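PDB 5HNH: restriction endonuclease R.BpuJI, which probably acts as a DNA endonuclease, this chain being its N-terminal part, held here in a complex with nucleic acid. Local coordinates for residues D38-D43 with I90-R95; A107-I112 with L220-L225; F116-G121 with A134-R139. All blocks are in the same frame, centred on the assembly; numbering follows the deposited sequence. Where two conformers were deposited one is given.

Contact 1 (D38-D43 with I90-R95); sequences DICPCD and IFPSGR
Cys-42 and Ile-90 face each other as a hydrogen-bonded pair of antiparallel strands. Their two backbone bonds are unequal: Ile-90 N to Cys-42 O is short and almost straight (2.8 Å, 175° at the hydrogen), whereas Cys-42 N to Ile-90 O is stretched to 3.4 Å and weak. Ile-90 O also takes a CA-H...O contact from Pro-41 CA at 3.3 Å, and the methylene of Cys-40 presses on it as well. The CB of Cys-40 sits tightly against the ring of Pro-92, 3.5 Å from its CD. Chi1 of -61° keeps the Cys-40 sulfur beside its own backbone N, and from there SG meets the CG2 branch of Ile-90 at 4.0 Å. On the other face of the sheet, Pro-41 meets the Phe-91 ring obliquely, with Pro-41 CB 3.5 Å from Phe-91 CE2. The strand order and the sequence of elements, helix 25-39, strand 42-43, helices 44-59 and 65-79, then the hairpin 83-92, are those of a winged-helix domain. Strand 42-43 is the short first strand at the sheet margin, and strand 89-92 is the central one, the returning arm of the wing. A cis peptide before Pro-41 carries the chain out of helix 25-39 into the strand, with Cys-40 the first residue to leave helical geometry. Phe-47 of helix 44-59 packs on both Cys-40 and Cys-42, while Ile-90 continues across the sheet to Phe-83 and Glu-85. Each strand then runs into a helix whose first turn is capped by a side chain: Asp-43 OD1 accepts a hydrogen bond from Ser-46 N, and Ser-93 OG one from Thr-96 N. Ser-93 OG is hydrogen-bonded to Gly-81 O as well.

Contact 2 (A107-I112 with L220-L225); sequences AFFKDI and LELANL
Helix 105-115 lies against the C-terminal end of helix 206-222, with Lys-110 CA and Ala-223 CA the closest pair of CA atoms, 4.7 Å apart, just before Asn-224, with its positive phi, ends the helix in a Schellman motif. A methyl group fills the narrow place: Ala-223 CB rests on Lys-110 CG at 3.6 Å and on Phe-109 CB at 4.1 Å. Beside it, Leu-222 runs alongside Phe-109, pointing the same way, and lays CD1 over the centre of the ring, 4.1 Å from the centroid, in a CH-pi contact. Phe-108 CD1 covers the other face, which leaves the ring sandwiched. In the conformer described, the chain of Lys-110 passes Leu-225, CE lying 3.6 Å from CD2, and bends at its last torsion (chi4 68°) to bring NZ back to Ala-223 O at 2.8 Å. The ammonium group thus serves one of the carbonyls at the helix terminus, and a long, weak ion pair joins it to Glu-239. Helix 25-39 closes over Phe-109 and Leu-222 through Leu-25, Phe-80 meets the Phe-109 ring edge-to-face, helix 240-247 backs Leu-225 with Ile-243 and Ile-246, and the Leu-225 backbone bonds with Asn-236, just past strand 232-235.

Contact 3 (F116-G121 with A134-R139); sequences FQFPNG and AKIQIR
Residues 116-119 and 136-139 run antiparallel, 168° apart in direction, and are tied by a single bridge between Phe-118 and Ile-138. Phe-118 N donates to Ile-138 O at 3.0 Å and Ile-138 N returns a bond to Phe-118 O at 3.1 Å. Phe-118 O gains a CA-H...O contact from Gln-137 CA. Beside the bridge, Phe-118 and Ile-138 extend side by side, and Ile-138 CG2 meets the edge of the Phe-118 ring near its plane, 3.9 Å from CD2. Ile-136 touches through its CG2 branch, which stands anti to the backbone N and lies 3.5 Å from Phe-118 CB. These are the two connecting loops either side of helix 125-133, and the bridge clamps the entry and exit of that helix without building a regular sheet. A cis peptide precedes Pro-119, whose CD rests 3.3 Å from Ile-136 O, a carbonyl also hydrogen-bonded to Tyr-259 OH. The turn of 116-121 is braced by its own amides. With CG between its backbone N and carbonyl carbon (chi1 57°), Gln-117 stays extended beyond CG and brings NE2 to Pro-119 O at 2.9 Å. Asn-120 ND2 reaches back to Gln-117 O at the same 2.9 Å, nearly straight and with the acceptor in its amide plane. Gln-117 NE2 also serves Phe-256 O, and Arg-139 NH2 is bonded to Lys-253 O; both tie the loops to the segment ahead of helix 266-281. Helix 171-174 covers the isoleucines, with Leu-174 against both Ile-136 and Ile-138.

In the fold
Along the chain, contact 1 closes before contact 2 opens, and contact 3 is nested inside the long loop that contact 2 closes. Contacts 1 and 2 have centres about 23 Å apart but touch through consecutive helices 94-102 and 105-115, where Arg-95 forms a salt bridge with Asp-111 and packs on Phe-108 and Ile-112. Contacts 2 and 3 adjoin in sequence at the end of helix 105-115, with centres about 19 Å apart on opposite sides of the chain's centre. Contact 1 lies in a winged-helix unit, from which helices 94-102 and 105-115 lead in turn to the rest of this N-terminal part. The nearest atoms of the contacts lie about 6 to 10 Å from the bound nucleic acid.

Contact 1 (D38-D43 with I90-R95)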
loop_
_atom_site.group_PDB
_atom_site.type_symbol
_atom_site.label_atom_id
_atom_site.label_comp_id
_atom_site.label_asym_id
_atom_site.label_seq_id
_atom_site.Cartn_x
_atom_site.Cartn_y
_atom_site.Cartn_z
ATOM N N ASP A 38 -5.214 -5.237 23.767
ATOM C CA ASP A 38 -5.116 -5.206 25.226
ATOM C C ASP A 38 -5.447 -3.847 25.814
ATOM O O ASP A 38 -6.258 -3.746 26.738
ATOM C CB ASP A 38 -3.711 -5.593 25.707
ATOM C CG ASP A 38 -3.447 -7.089 25.649
ATOM O OD1 ASP A 38 -4.371 -7.871 25.320
ATOM O OD2 ASP A 38 -2.296 -7.479 25.945
ATOM N N ILE A 39 -4.796 -2.804 25.293
ATOM C CA ILE A 39 -4.809 -1.502 25.952
ATOM C C ILE A 39 -5.947 -0.591 25.506
ATOM O O ILE A 39 -6.266 0.368 26.191
ATOM C CB ILE A 39 -3.478 -0.754 25.740
ATOM C CG1 ILE A 39 -3.329 -0.313 24.284
ATOM C CG2 ILE A 39 -2.305 -1.626 26.153
ATOM C CD1 ILE A 39 -2.044 0.465 24.017
ATOM N N CYS A 40 -6.539 -0.875 24.353
ATOM C CA CYS A 40 -7.699 -0.125 23.890
ATOM C C CYS A 40 -8.982 -0.808 24.372
ATOM O O CYS A 40 -8.990 -2.024 24.580
ATOM C CB CYS A 40 -7.692 -0.013 22.371
ATOM S SG CYS A 40 -6.260 0.829 21.712
ATOM N N PRO A 41 -10.071 -0.032 24.541
ATOM C CA PRO A 41 -10.167 1.409 24.273
ATOM C C PRO A 41 -9.547 2.257 25.376
ATOM O O PRO A 41 -9.641 1.890 26.549
ATOM C CB PRO A 41 -11.672 1.640 24.187
ATOM C CG PRO A 41 -12.233 0.638 25.118
ATOM C CD PRO A 41 -11.359 -0.583 24.993
ATOM N N CYS A 42 -8.910 3.362 24.991
ATOM C CA CYS A 42 -8.295 4.290 25.937
ATOM C C CYS A 42 -8.095 5.665 25.293
ATOM O O CYS A 42 -8.192 5.812 24.075
ATOM C CB CYS A 42 -6.953 3.741 26.446
ATOM S SG CYS A 42 -5.651 3.544 25.179
ATOM N N ASP A 43 -7.830 6.674 26.115
ATOM C CA ASP A 43 -7.528 8.012 25.612
ATOM C C ASP A 43 -6.221 7.998 24.836
ATOM O O ASP A 43 -5.407 7.092 25.013
ATOM C CB ASP A 43 -7.438 9.005 26.764
ATOM C CG ASP A 43 -6.497 8.535 27.850
ATOM O OD1 ASP A 43 -5.288 8.823 27.757
ATOM O OD2 ASP A 43 -6.965 7.860 28.792
ATOM N N ILE A 90 -9.027 5.872 21.420
ATOM C CA ILE A 90 -8.432 4.997 20.410
ATOM C C ILE A 90 -8.990 3.572 20.498
ATOM O O ILE A 90 -9.042 2.975 21.579
ATOM C CB ILE A 90 -6.899 4.957 20.546
ATOM C CG1 ILE A 90 -6.322 6.380 20.517
ATOM C CG2 ILE A 90 -6.280 4.117 19.433
ATOM C CD1 ILE A 90 -6.386 7.035 19.157
ATOM N N PHE A 91 -9.419 3.043 19.356
ATOM C CA PHE A 91 -9.997 1.699 19.282
ATOM C C PHE A 91 -9.228 0.829 18.311
ATOM O O PHE A 91 -8.634 1.337 17.356
ATOM C CB PHE A 91 -11.452 1.749 18.828
ATOM C CG PHE A 91 -12.350 2.517 19.740
ATOM C CD1 PHE A 91 -12.509 3.883 19.586
ATOM C CD2 PHE A 91 -13.053 1.868 20.744
ATOM C CE1 PHE A 91 -13.350 4.589 20.427
ATOM C CE2 PHE A 91 -13.896 2.568 21.587
ATOM C CZ PHE A 91 -14.041 3.927 21.430
ATOM N N PRO A 92 -9.244 -0.491 18.537
ATOM C CA PRO A 92 -8.747 -1.402 17.506
ATOM C C PRO A 92 -9.623 -1.274 16.273
ATOM O O PRO A 92 -10.828 -1.029 16.402
ATOM C CB PRO A 92 -8.887 -2.787 18.148
ATOM C CG PRO A 92 -8.930 -2.521 19.601
ATOM C CD PRO A 92 -9.629 -1.206 19.761
ATOM N N SER A 93 -9.023 -1.412 15.102
ATOM C CA SER A 93 -9.756 -1.318 13.852
ATOM C C SER A 93 -10.467 -2.619 13.560
ATOM O O SER A 93 -10.204 -3.630 14.207
ATOM C CB SER A 93 -8.816 -0.988 12.708
ATOM O OG SER A 93 -7.901 -2.051 12.507
ATOM N N GLY A 94 -11.360 -2.596 12.578
ATOM C CA GLY A 94 -12.002 -3.813 12.121
ATOM C C GLY A 94 -10.994 -4.819 11.591
ATOM O O GLY A 94 -11.190 -6.027 11.739
ATOM N N ARG A 95 -9.911 -4.345 10.975
ATOM C CA ARG A 95 -8.925 -5.278 10.422
ATOM C C ARG A 95 -8.206 -5.979 11.562
ATOM O O ARG A 95 -7.908 -7.170 11.484
ATOM C CB ARG A 95 -7.912 -4.578 9.511
ATOM C CG ARG A 95 -6.861 -5.515 8.916
ATOM C CD ARG A 95 -5.869 -4.751 7.970
ATOM N NE ARG A 95 -6.572 -4.174 6.826
ATOM C CZ ARG A 95 -6.499 -2.894 6.454
ATOM N NH1 ARG A 95 -5.753 -2.027 7.134
ATOM N NH2 ARG A 95 -7.174 -2.478 5.393
#

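Contact 2 (A107-I112 with L220-L225)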
loop_
_atom_site.group_PDB
_atom_site.type_symbol
_atom_site.label_atom_id
_atom_site.label_comp_id
_atom_site.label_asym_id
_atom_site.label_seq_id
_atom_site.Cartn_x
_atom_site.Cartn_y
_atom_site.Cartn_z
ATOM N N ALA A 107 -4.941 -13.166 4.848
ATOM C CA ALA A 107 -6.199 -12.399 4.790
ATOM C C ALA A 107 -5.999 -10.929 5.197
ATOM O O ALA A 107 -6.594 -10.012 4.621
ATOM C CB ALA A 107 -7.269 -13.037 5.678
ATOM N N PHE A 108 -5.177 -10.722 6.214
ATOM C CA PHE A 108 -4.849 -9.385 6.684
ATOM C C PHE A 108 -4.297 -8.568 5.509
ATOM O O PHE A 108 -4.772 -7.461 5.241
ATOM C CB PHE A 108 -3.852 -9.492 7.842
ATOM C CG PHE A 108 -3.506 -8.179 8.509
ATOM C CD1 PHE A 108 -2.452 -7.407 8.036
ATOM C CD2 PHE A 108 -4.192 -7.760 9.647
ATOM C CE1 PHE A 108 -2.097 -6.205 8.670
ATOM C CE2 PHE A 108 -3.855 -6.580 10.292
ATOM C CZ PHE A 108 -2.812 -5.790 9.801
ATOM N N PHE A 109 -3.340 -9.129 4.772
ATOM C CA PHE A 109 -2.716 -8.361 3.684
ATOM C C PHE A 109 -3.539 -8.336 2.393
ATOM O O PHE A 109 -3.396 -7.402 1.581
ATOM C CB PHE A 109 -1.298 -8.879 3.448
ATOM C CG PHE A 109 -0.354 -8.463 4.546
ATOM C CD1 PHE A 109 0.136 -7.162 4.594
ATOM C CD2 PHE A 109 -0.019 -9.337 5.564
ATOM C CE1 PHE A 109 0.973 -6.752 5.636
ATOM C CE2 PHE A 109 0.822 -8.941 6.593
ATOM C CZ PHE A 109 1.318 -7.643 6.626
ATOM N N LYS A 110 -4.394 -9.342 2.199
ATOM C CA LYS A 110 -5.351 -9.313 1.093
ATOM C C LYS A 110 -6.289 -8.121 1.266
ATOM O O LYS A 110 -6.601 -7.422 0.299
ATOM C CB LYS A 110 -6.174 -10.607 1.010
ATOM C CG LYS A 110 -5.495 -11.772 0.295
ATOM C CD LYS A 110 -6.520 -12.871 -0.006
ATOM C CE LYS A 110 -5.861 -14.149 -0.531
ATOM N NZ LYS A 110 -5.038 -14.859 0.483
ATOM N N ASP A 111 -6.736 -7.900 2.503
ATOM C CA ASP A 111 -7.620 -6.785 2.803
ATOM C C ASP A 111 -6.912 -5.442 2.553
ATOM O O ASP A 111 -7.498 -4.504 1.996
ATOM C CB ASP A 111 -8.106 -6.876 4.250
ATOM C CG ASP A 111 -9.117 -5.796 4.595
ATOM O OD1 ASP A 111 -10.239 -5.835 4.043
ATOM O OD2 ASP A 111 -8.794 -4.925 5.429
ATOM N N ILE A 112 -5.661 -5.350 2.992
ATOM C CA ILE A 112 -4.845 -4.158 2.717
ATOM C C ILE A 112 -4.715 -3.899 1.207
ATOM O O ILE A 112 -4.915 -2.774 0.737
ATOM C CB ILE A 112 -3.447 -4.285 3.364
ATOM C CG1 ILE A 112 -3.563 -4.017 4.871
ATOM C CG2 ILE A 112 -2.450 -3.320 2.724
ATOM C CD1 ILE A 112 -2.340 -4.386 5.660
ATOM N N LEU A 220 1.622 -7.869 -1.762
ATOM C CA LEU A 220 0.897 -8.837 -2.601
ATOM C C LEU A 220 1.383 -10.245 -2.349
ATOM O O LEU A 220 0.599 -11.193 -2.392
ATOM C CB LEU A 220 1.035 -8.533 -4.092
ATOM C CG LEU A 220 -0.006 -7.628 -4.729
ATOM C CD1 LEU A 220 0.344 -7.369 -6.197
ATOM C CD2 LEU A 220 -1.394 -8.210 -4.590
ATOM N N GLU A 221 2.681 -10.392 -2.110
ATOM C CA GLU A 221 3.246 -11.706 -1.805
ATOM C C GLU A 221 2.779 -12.191 -0.430
ATOM O O GLU A 221 2.443 -13.370 -0.249
ATOM C CB GLU A 221 4.775 -11.663 -1.869
ATOM C CG GLU A 221 5.427 -13.043 -1.799
ATOM C CD GLU A 221 6.882 -13.042 -2.270
ATOM O OE1 GLU A 221 7.481 -11.952 -2.397
ATOM O OE2 GLU A 221 7.419 -14.142 -2.531
ATOM N N LEU A 222 2.746 -11.280 0.533
ATOM C CA LEU A 222 2.243 -11.595 1.870
ATOM C C LEU A 222 0.772 -11.977 1.832
ATOM O O LEU A 222 0.288 -12.764 2.658
ATOM C CB LEU A 222 2.471 -10.415 2.809
ATOM C CG LEU A 222 3.932 -10.244 3.260
ATOM C CD1 LEU A 222 4.135 -8.887 3.948
ATOM C CD2 LEU A 222 4.318 -11.401 4.195
ATOM N N ALA A 223 0.064 -11.457 0.842
ATOM C CA ALA A 223 -1.334 -11.800 0.656
ATOM C C ALA A 223 -1.489 -13.159 -0.032
ATOM O O ALA A 223 -2.605 -13.612 -0.246
ATOM C CB ALA A 223 -2.035 -10.706 -0.144
ATOM N N ASN A 224 -0.362 -13.789 -0.364
ATOM C CA ASN A 224 -0.321 -15.058 -1.099
ATOM C C ASN A 224 -0.873 -14.963 -2.530
ATOM O O ASN A 224 -1.270 -15.960 -3.109
ATOM C CB ASN A 224 -1.074 -16.168 -0.316
ATOM C CG ASN A 224 -0.614 -17.547 -0.696
ATOM O OD1 ASN A 224 0.546 -17.730 -1.061
ATOM N ND2 ASN A 224 -1.515 -18.535 -0.617
ATOM N N LEU A 225 -0.869 -13.773 -3.117
ATOM C CA LEU A 225 -1.444 -13.609 -4.449
ATOM C C LEU A 225 -0.408 -13.697 -5.567
ATOM O O LEU A 225 -0.739 -14.055 -6.697
ATOM C CB LEU A 225 -2.190 -12.276 -4.531
ATOM C CG LEU A 225 -3.300 -12.202 -3.478
ATOM C CD1 LEU A 225 -4.019 -10.883 -3.598
ATOM C CD2 LEU A 225 -4.274 -13.359 -3.668
#

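Contact 3 (F116-G121 with A134-R139)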
loop_
_atom_site.group_PDB
_atom_site.type_symbol
_atom_site.label_atom_id
_atom_site.label_comp_id
_atom_site.label_asym_id
_atom_site.label_seq_id
_atom_site.Cartn_x
_atom_site.Cartn_y
_atom_site.Cartn_z
ATOM N N PHE A 116 -6.229 -0.573 -0.606
ATOM C CA PHE A 116 -5.187 0.421 -0.889
ATOM C C PHE A 116 -5.520 1.249 -2.136
ATOM O O PHE A 116 -6.106 0.741 -3.102
ATOM C CB PHE A 116 -3.830 -0.249 -1.098
ATOM C CG PHE A 116 -2.708 0.437 -0.396
ATOM C CD1 PHE A 116 -2.034 -0.205 0.639
ATOM C CD2 PHE A 116 -2.372 1.757 -0.709
ATOM C CE1 PHE A 116 -0.997 0.424 1.306
ATOM C CE2 PHE A 116 -1.349 2.404 -0.041
ATOM C CZ PHE A 116 -0.651 1.747 0.963
ATOM N N GLN A 117 -5.128 2.519 -2.127
ATOM C CA GLN A 117 -5.374 3.372 -3.272
ATOM C C GLN A 117 -4.493 4.619 -3.253
ATOM O O GLN A 117 -3.914 4.969 -2.226
ATOM C CB GLN A 117 -6.846 3.784 -3.322
ATOM C CG GLN A 117 -7.361 4.497 -2.065
ATOM C CD GLN A 117 -8.661 5.245 -2.317
ATOM O OE1 GLN A 117 -9.745 4.666 -2.237
ATOM N NE2 GLN A 117 -8.559 6.541 -2.623
ATOM N N PHE A 118 -4.376 5.257 -4.415
ATOM C CA PHE A 118 -3.792 6.590 -4.523
ATOM C C PHE A 118 -4.868 7.490 -5.082
ATOM O O PHE A 118 -5.584 7.076 -5.992
ATOM C CB PHE A 118 -2.565 6.616 -5.441
ATOM C CG PHE A 118 -1.420 5.733 -4.993
ATOM C CD1 PHE A 118 -0.812 5.919 -3.754
ATOM C CD2 PHE A 118 -0.919 4.760 -5.846
ATOM C CE1 PHE A 118 0.255 5.127 -3.361
ATOM C CE2 PHE A 118 0.153 3.973 -5.472
ATOM C CZ PHE A 118 0.745 4.155 -4.230
ATOM N N PRO A 119 -5.028 8.703 -4.524
ATOM C CA PRO A 119 -4.371 9.237 -3.326
ATOM C C PRO A 119 -4.990 8.624 -2.073
ATOM O O PRO A 119 -6.012 7.935 -2.180
ATOM C CB PRO A 119 -4.668 10.745 -3.390
ATOM C CG PRO A 119 -5.370 10.975 -4.717
ATOM C CD PRO A 119 -6.004 9.659 -5.064
ATOM N N ASN A 120 -4.397 8.866 -0.909
ATOM C CA ASN A 120 -4.909 8.282 0.336
ATOM C C ASN A 120 -4.607 9.198 1.511
ATOM O O ASN A 120 -3.975 10.234 1.326
ATOM C CB ASN A 120 -4.308 6.888 0.569
ATOM C CG ASN A 120 -2.780 6.907 0.605
ATOM O OD1 ASN A 120 -2.175 7.536 1.474
ATOM N ND2 ASN A 120 -2.153 6.207 -0.339
ATOM N N GLY A 121 -5.051 8.813 2.710
ATOM C CA GLY A 121 -4.845 9.616 3.908
ATOM C C GLY A 121 -3.683 9.136 4.762
ATOM O O GLY A 121 -3.574 9.473 5.938
ATOM N N ALA A 134 -1.630 16.085 -9.396
ATOM C CA ALA A 134 -1.283 15.288 -10.573
ATOM C C ALA A 134 -2.446 14.413 -11.054
ATOM O O ALA A 134 -2.294 13.629 -11.995
ATOM C CB ALA A 134 -0.076 14.416 -10.269
ATOM N N LYS A 135 -3.595 14.557 -10.400
ATOM C CA LYS A 135 -4.817 13.847 -10.769
ATOM C C LYS A 135 -4.637 12.319 -10.705
ATOM O O LYS A 135 -5.203 11.575 -11.510
ATOM C CB LYS A 135 -5.288 14.279 -12.156
ATOM C CG LYS A 135 -5.480 15.799 -12.297
ATOM C CD LYS A 135 -5.911 16.168 -13.701
ATOM C CE LYS A 135 -5.853 17.674 -13.933
ATOM N NZ LYS A 135 -6.211 18.033 -15.336
ATOM N N ILE A 136 -3.825 11.872 -9.759
ATOM C CA ILE A 136 -3.666 10.446 -9.499
ATOM C C ILE A 136 -4.996 9.874 -9.010
ATOM O O ILE A 136 -5.660 10.498 -8.186
ATOM C CB ILE A 136 -2.582 10.166 -8.434
ATOM C CG1 ILE A 136 -1.239 10.811 -8.805
ATOM C CG2 ILE A 136 -2.420 8.672 -8.220
ATOM C CD1 ILE A 136 -0.707 10.374 -10.145
ATOM N N GLN A 137 -5.393 8.715 -9.538
ATOM C CA GLN A 137 -6.528 7.977 -8.995
ATOM C C GLN A 137 -6.532 6.543 -9.515
ATOM O O GLN A 137 -6.830 6.276 -10.681
ATOM C CB GLN A 137 -7.871 8.660 -9.293
ATOM C CG GLN A 137 -8.062 9.253 -10.663
ATOM C CD GLN A 137 -9.410 9.957 -10.779
ATOM O OE1 GLN A 137 -10.297 9.777 -9.933
ATOM N NE2 GLN A 137 -9.569 10.763 -11.821
ATOM N N ILE A 138 -6.184 5.629 -8.621
ATOM C CA ILE A 138 -6.020 4.231 -8.977
ATOM C C ILE A 138 -6.151 3.354 -7.736
ATOM O O ILE A 138 -5.791 3.767 -6.623
ATOM C CB ILE A 138 -4.638 3.988 -9.660
ATOM C CG1 ILE A 138 -4.552 2.572 -10.225
ATOM C CG2 ILE A 138 -3.482 4.260 -8.703
ATOM C CD1 ILE A 138 -3.265 2.314 -10.987
ATOM N N ARG A 139 -6.719 2.163 -7.935
ATOM C CA ARG A 139 -6.565 1.071 -6.993
ATOM C C ARG A 139 -5.440 0.222 -7.520
ATOM O O ARG A 139 -5.666 -0.582 -8.427
ATOM C CB ARG A 139 -7.842 0.246 -6.882
ATOM C CG ARG A 139 -9.120 1.057 -6.874
ATOM C CD ARG A 139 -10.301 0.146 -6.636
ATOM N NE ARG A 139 -11.567 0.864 -6.704
ATOM C CZ ARG A 139 -12.686 0.436 -6.142
ATOM N NH1 ARG A 139 -12.685 -0.714 -5.462
ATOM N NH2 ARG A 139 -13.795 1.150 -6.257
#